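Local atomic coordinates of monovalent Na+/H+ antiporter subunit F (Dietzia sp. DQ12-45-1b, PDB entry 7D3U), a protein that forms one small membrane subunit of the Mrp complex, a multi-subunit bacterial antiporter that probably exchanges sodium ions for protons. Residues I6-V11 with L46-V51; I13-S18 with D36-A41. One frame throughout, in Å; residues are numbered along the deposited sequence.

In the fold
The chain starts with helix 2-23, turns through a short loop and returns along helix 30-52. Both contacts join these two helices, which form an antiparallel transmembrane hairpin. Contact 2 (13-18 with 36-41) is the inner one and lies nearer the turn. Contact 1 (6-11 with 46-51) closes the wider loop, and that loop contains all of contact 2. The contacts nest and do not cross. Their centres lie about 12 Å apart, and they meet where Val11 packs on Ala41. The chain then continues into helices 59-65 and 71-80. Helix 71-80 touches Asp36 and Phe39 of contact 2.

Contact 1: residues I6-V11 with L46-V51; sequences IAIVLV and LALVGV
Ile8 and Leu48 meet through similar first torsions. In Ile8, CG1 stands anti to the carbonyl carbon (chi1 -74°). In Leu48, CG does the same (chi1 -66°). The two side chains lie alongside each other and point opposite ways. They join two antiparallel helices of a transmembrane hairpin, at the end far from its connecting turn. The axes of the two segments approach to 9.9 Å, with 152° between their directions. The contact is entirely apolar. Ile8 CG1 lies 3.5 Å from Leu48 CB, so the isoleucine packs beside the root of the leucine. Beyond it, Ile8 CD1 reaches Val49 CG2 at 4.2 Å. The leucine extends the other way, and its CD1 methyl sits between Ala7 and Val11. Leu48 thus bridges one turn of helix 2-23.

All five touching residues are buried, partly by other chains. Leu48 also packs on Val53 of subunit G, and Ile8 packs on Ile604 of subunit A. Residues of both subunits G and A thus adjoin this part of the hairpin. On helix 2-23, Leu48 CD1 lies 3.7 Å from Ala7 CB and 4.2 Å from Val11 CG2.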
loop_
_atom_site.group_PDB
_atom_site.type_symbol
_atom_site.label_atom_id
_atom_site.label_comp_id
_atom_site.label_asym_id
_atom_site.label_seq_id
_atom_site.Cartn_x
_atom_site.Cartn_y
_atom_site.Cartn_z
ATOM N N ILE D 6 -12.611 -18.349 48.709
ATOM C CA ILE D 6 -13.676 -19.334 48.546
ATOM C C ILE D 6 -14.794 -18.771 47.678
ATOM O O ILE D 6 -15.301 -19.448 46.774
ATOM C CB ILE D 6 -14.200 -19.783 49.919
ATOM C CG1 ILE D 6 -13.116 -20.545 50.680
ATOM C CG2 ILE D 6 -15.440 -20.647 49.763
ATOM C CD1 ILE D 6 -13.605 -21.185 51.958
ATOM N N ALA D 7 -15.190 -17.524 47.933
ATOM C CA ALA D 7 -16.246 -16.908 47.140
ATOM C C ALA D 7 -15.817 -16.732 45.689
ATOM O O ALA D 7 -16.628 -16.895 44.772
ATOM C CB ALA D 7 -16.645 -15.566 47.751
ATOM N N ILE D 8 -14.543 -16.408 45.462
ATOM C CA ILE D 8 -14.043 -16.253 44.100
ATOM C C ILE D 8 -14.085 -17.581 43.363
ATOM O O ILE D 8 -14.511 -17.649 42.206
ATOM C CB ILE D 8 -12.622 -15.664 44.114
ATOM C CG1 ILE D 8 -12.662 -14.181 44.462
ATOM C CG2 ILE D 8 -11.948 -15.856 42.767
ATOM C CD1 ILE D 8 -11.312 -13.515 44.426
ATOM N N VAL D 9 -13.650 -18.659 44.018
ATOM C CA VAL D 9 -13.669 -19.965 43.369
ATOM C C VAL D 9 -15.104 -20.404 43.097
ATOM O O VAL D 9 -15.400 -20.990 42.048
ATOM C CB VAL D 9 -12.903 -20.992 44.221
ATOM C CG1 VAL D 9 -13.289 -22.406 43.836
ATOM C CG2 VAL D 9 -11.409 -20.787 44.064
ATOM N N LEU D 10 -16.025 -20.096 44.013
ATOM C CA LEU D 10 -17.420 -20.471 43.798
ATOM C C LEU D 10 -18.032 -19.691 42.640
ATOM O O LEU D 10 -18.744 -20.264 41.807
ATOM C CB LEU D 10 -18.224 -20.257 45.078
ATOM C CG LEU D 10 -17.979 -21.279 46.187
ATOM C CD1 LEU D 10 -18.922 -21.043 47.353
ATOM C CD2 LEU D 10 -18.124 -22.694 45.653
ATOM N N VAL D 11 -17.761 -18.385 42.563
ATOM C CA VAL D 11 -18.275 -17.590 41.454
ATOM C C VAL D 11 -17.648 -18.031 40.139
ATOM O O VAL D 11 -18.317 -18.042 39.102
ATOM C CB VAL D 11 -18.047 -16.090 41.716
ATOM C CG1 VAL D 11 -18.423 -15.275 40.497
ATOM C CG2 VAL D 11 -18.860 -15.637 42.910
ATOM N N LEU D 46 -15.197 -8.886 39.834
ATOM C CA LEU D 46 -14.534 -7.593 39.960
ATOM C C LEU D 46 -14.501 -7.147 41.413
ATOM O O LEU D 46 -13.449 -6.758 41.934
ATOM C CB LEU D 46 -15.244 -6.549 39.100
ATOM C CG LEU D 46 -14.865 -6.473 37.623
ATOM C CD1 LEU D 46 -15.592 -5.324 36.948
ATOM C CD2 LEU D 46 -13.368 -6.312 37.475
ATOM N N ALA D 47 -15.648 -7.214 42.089
ATOM C CA ALA D 47 -15.707 -6.802 43.490
ATOM C C ALA D 47 -14.786 -7.653 44.358
ATOM O O ALA D 47 -13.986 -7.129 45.146
ATOM C CB ALA D 47 -17.144 -6.883 43.998
ATOM N N LEU D 48 -14.881 -8.976 44.224
ATOM C CA LEU D 48 -14.102 -9.861 45.084
ATOM C C LEU D 48 -12.607 -9.733 44.817
ATOM O O LEU D 48 -11.796 -9.795 45.749
ATOM C CB LEU D 48 -14.569 -11.300 44.898
ATOM C CG LEU D 48 -15.996 -11.572 45.368
ATOM C CD1 LEU D 48 -16.370 -13.022 45.140
ATOM C CD2 LEU D 48 -16.143 -11.204 46.831
ATOM N N VAL D 49 -12.218 -9.552 43.553
ATOM C CA VAL D 49 -10.811 -9.363 43.229
ATOM C C VAL D 49 -10.310 -8.045 43.798
ATOM O O VAL D 49 -9.244 -7.990 44.420
ATOM C CB VAL D 49 -10.600 -9.447 41.708
ATOM C CG1 VAL D 49 -9.389 -8.638 41.291
ATOM C CG2 VAL D 49 -10.452 -10.895 41.279
ATOM N N GLY D 50 -11.076 -6.965 43.616
ATOM C CA GLY D 50 -10.730 -5.708 44.247
ATOM C C GLY D 50 -10.609 -5.811 45.749
ATOM O O GLY D 50 -9.877 -5.026 46.360
ATOM N N VAL D 51 -11.317 -6.759 46.361
ATOM C CA VAL D 51 -11.083 -7.046 47.773
ATOM C C VAL D 51 -9.733 -7.727 47.958
ATOM O O VAL D 51 -8.943 -7.344 48.830
ATOM C CB VAL D 51 -12.223 -7.899 48.351
ATOM C CG1 VAL D 51 -11.837 -8.408 49.721
ATOM C CG2 VAL D 51 -13.488 -7.091 48.432
#

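Contact 2: residues I13-S18 with D36-A41; sequences IAAVLS and DLLFFA
Ala15 and Ser18 face Leu37 and Leu38 in the half of an antiparallel transmembrane helix hairpin nearer its connecting loop. The axes of the two segments come within 9.4 Å, and their directions differ by 162°. The backbones are nearest at Ala15 and Leu38, whose CA atoms are 5.7 Å apart, consistent with the small side chain of Ala15.

The apolar contacts centre on Leu38. Its CD2 methyl fits between Ala15 and Ser18, one turn apart on helix 2-23. Leu38 CD2 lies 3.8 Å from Ala15 CB and 3.6 Å from Ser18 CB. Ala15 CB also faces Ala41 CB, a looser pair at 4.4 Å. Leu37 reaches across from the preceding position. Its CG is anti to the backbone N (chi1 -168°), and Leu37 CD1 rests 3.7 Å from Ser18 CB.

The polar side-chain atom here is Ser18 OG. It points away from its own backbone N and lies among the leucine carbons. No hydrogen bond links the two segments.

Subunits G and A both pack here. Ser18 also packs on Leu29 of subunit G, while Ala15 packs on Leu608 of subunit A. Phe39 of helix 30-52 meets the ring of Phe634 of subunit A, with the planes about 20° apart. Within the hairpin, Ser18 OG is 3.6 Å from Leu38 CG and 3.7 Å from Leu37 CD1.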
loop_
_atom_site.group_PDB
_atom_site.type_symbol
_atom_site.label_atom_id
_atom_site.label_comp_id
_atom_site.label_asym_id
_atom_site.label_seq_id
_atom_site.Cartn_x
_atom_site.Cartn_y
_atom_site.Cartn_z
ATOM N N ILE D 13 -16.656 -21.133 39.420
ATOM C CA ILE D 13 -17.307 -22.391 39.063
ATOM C C ILE D 13 -18.701 -22.129 38.508
ATOM O O ILE D 13 -19.124 -22.749 37.522
ATOM C CB ILE D 13 -17.344 -23.331 40.281
ATOM C CG1 ILE D 13 -15.952 -23.894 40.557
ATOM C CG2 ILE D 13 -18.331 -24.461 40.060
ATOM C CD1 ILE D 13 -15.927 -24.921 41.660
ATOM N N ALA D 14 -19.436 -21.204 39.128
ATOM C CA ALA D 14 -20.751 -20.836 38.615
ATOM C C ALA D 14 -20.651 -20.260 37.209
ATOM O O ALA D 14 -21.468 -20.577 36.337
ATOM C CB ALA D 14 -21.418 -19.836 39.556
ATOM N N ALA D 15 -19.648 -19.416 36.972
ATOM C CA ALA D 15 -19.456 -18.836 35.650
ATOM C C ALA D 15 -19.119 -19.909 34.625
ATOM O O ALA D 15 -19.591 -19.856 33.486
ATOM C CB ALA D 15 -18.358 -17.778 35.705
ATOM N N VAL D 16 -18.321 -20.902 35.018
ATOM C CA VAL D 16 -17.967 -21.976 34.095
ATOM C C VAL D 16 -19.192 -22.814 33.749
ATOM O O VAL D 16 -19.400 -23.183 32.587
ATOM C CB VAL D 16 -16.834 -22.835 34.686
ATOM C CG1 VAL D 16 -16.663 -24.112 33.889
ATOM C CG2 VAL D 16 -15.539 -22.049 34.705
ATOM N N LEU D 17 -20.028 -23.123 34.742
ATOM C CA LEU D 17 -21.244 -23.888 34.467
ATOM C C LEU D 17 -22.193 -23.107 33.561
ATOM O O LEU D 17 -22.750 -23.651 32.597
ATOM C CB LEU D 17 -21.933 -24.263 35.777
ATOM C CG LEU D 17 -21.158 -25.211 36.691
ATOM C CD1 LEU D 17 -21.931 -25.468 37.973
ATOM C CD2 LEU D 17 -20.855 -26.513 35.973
ATOM N N SER D 18 -22.390 -21.822 33.857
ATOM C CA SER D 18 -23.273 -21.019 33.022
ATOM C C SER D 18 -22.705 -20.839 31.620
ATOM O O SER D 18 -23.466 -20.737 30.654
ATOM C CB SER D 18 -23.529 -19.666 33.679
ATOM O OG SER D 18 -24.346 -18.860 32.860
ATOM N N ASP D 36 -26.120 -12.970 30.406
ATOM C CA ASP D 36 -26.530 -12.068 31.479
ATOM C C ASP D 36 -25.999 -12.544 32.827
ATOM O O ASP D 36 -25.378 -11.773 33.578
ATOM C CB ASP D 36 -28.054 -11.955 31.505
ATOM C CG ASP D 36 -28.561 -11.176 32.698
ATOM O OD1 ASP D 36 -28.604 -9.930 32.622
ATOM O OD2 ASP D 36 -28.918 -11.809 33.713
ATOM N N LEU D 37 -26.245 -13.816 33.156
ATOM C CA LEU D 37 -25.731 -14.361 34.407
ATOM C C LEU D 37 -24.217 -14.237 34.484
ATOM O O LEU D 37 -23.669 -13.974 35.559
ATOM C CB LEU D 37 -26.159 -15.822 34.560
ATOM C CG LEU D 37 -25.971 -16.505 35.918
ATOM C CD1 LEU D 37 -24.586 -17.111 36.071
ATOM C CD2 LEU D 37 -26.253 -15.531 37.045
ATOM N N LEU D 38 -23.525 -14.388 33.354
ATOM C CA LEU D 38 -22.071 -14.305 33.366
ATOM C C LEU D 38 -21.592 -12.870 33.529
ATOM O O LEU D 38 -20.572 -12.630 34.175
ATOM C CB LEU D 38 -21.504 -14.931 32.096
ATOM C CG LEU D 38 -21.784 -16.429 32.023
ATOM C CD1 LEU D 38 -21.349 -17.013 30.701
ATOM C CD2 LEU D 38 -21.060 -17.111 33.157
ATOM N N PHE D 39 -22.306 -11.901 32.958
ATOM C CA PHE D 39 -21.954 -10.505 33.203
ATOM C C PHE D 39 -22.092 -10.170 34.680
ATOM O O PHE D 39 -21.234 -9.491 35.261
ATOM C CB PHE D 39 -22.829 -9.574 32.364
ATOM C CG PHE D 39 -22.698 -9.782 30.885
ATOM C CD1 PHE D 39 -21.521 -10.256 30.338
ATOM C CD2 PHE D 39 -23.757 -9.502 30.041
ATOM C CE1 PHE D 39 -21.403 -10.449 28.977
ATOM C CE2 PHE D 39 -23.645 -9.694 28.680
ATOM C CZ PHE D 39 -22.467 -10.167 28.147
ATOM N N PHE D 40 -23.157 -10.658 35.314
ATOM C CA PHE D 40 -23.327 -10.379 36.737
ATOM C C PHE D 40 -22.272 -11.106 37.570
ATOM O O PHE D 40 -21.748 -10.550 38.548
ATOM C CB PHE D 40 -24.744 -10.745 37.174
ATOM C CG PHE D 40 -25.775 -9.725 36.774
ATOM C CD1 PHE D 40 -26.146 -9.578 35.451
ATOM C CD2 PHE D 40 -26.367 -8.909 37.717
ATOM C CE1 PHE D 40 -27.084 -8.642 35.079
ATOM C CE2 PHE D 40 -27.305 -7.971 37.351
ATOM C CZ PHE D 40 -27.665 -7.839 36.029
ATOM N N ALA D 41 -21.921 -12.332 37.182
ATOM C CA ALA D 41 -20.836 -13.034 37.860
ATOM C C ALA D 41 -19.503 -12.325 37.668
ATOM O O ALA D 41 -18.655 -12.345 38.565
ATOM C CB ALA D 41 -20.748 -14.475 37.360
#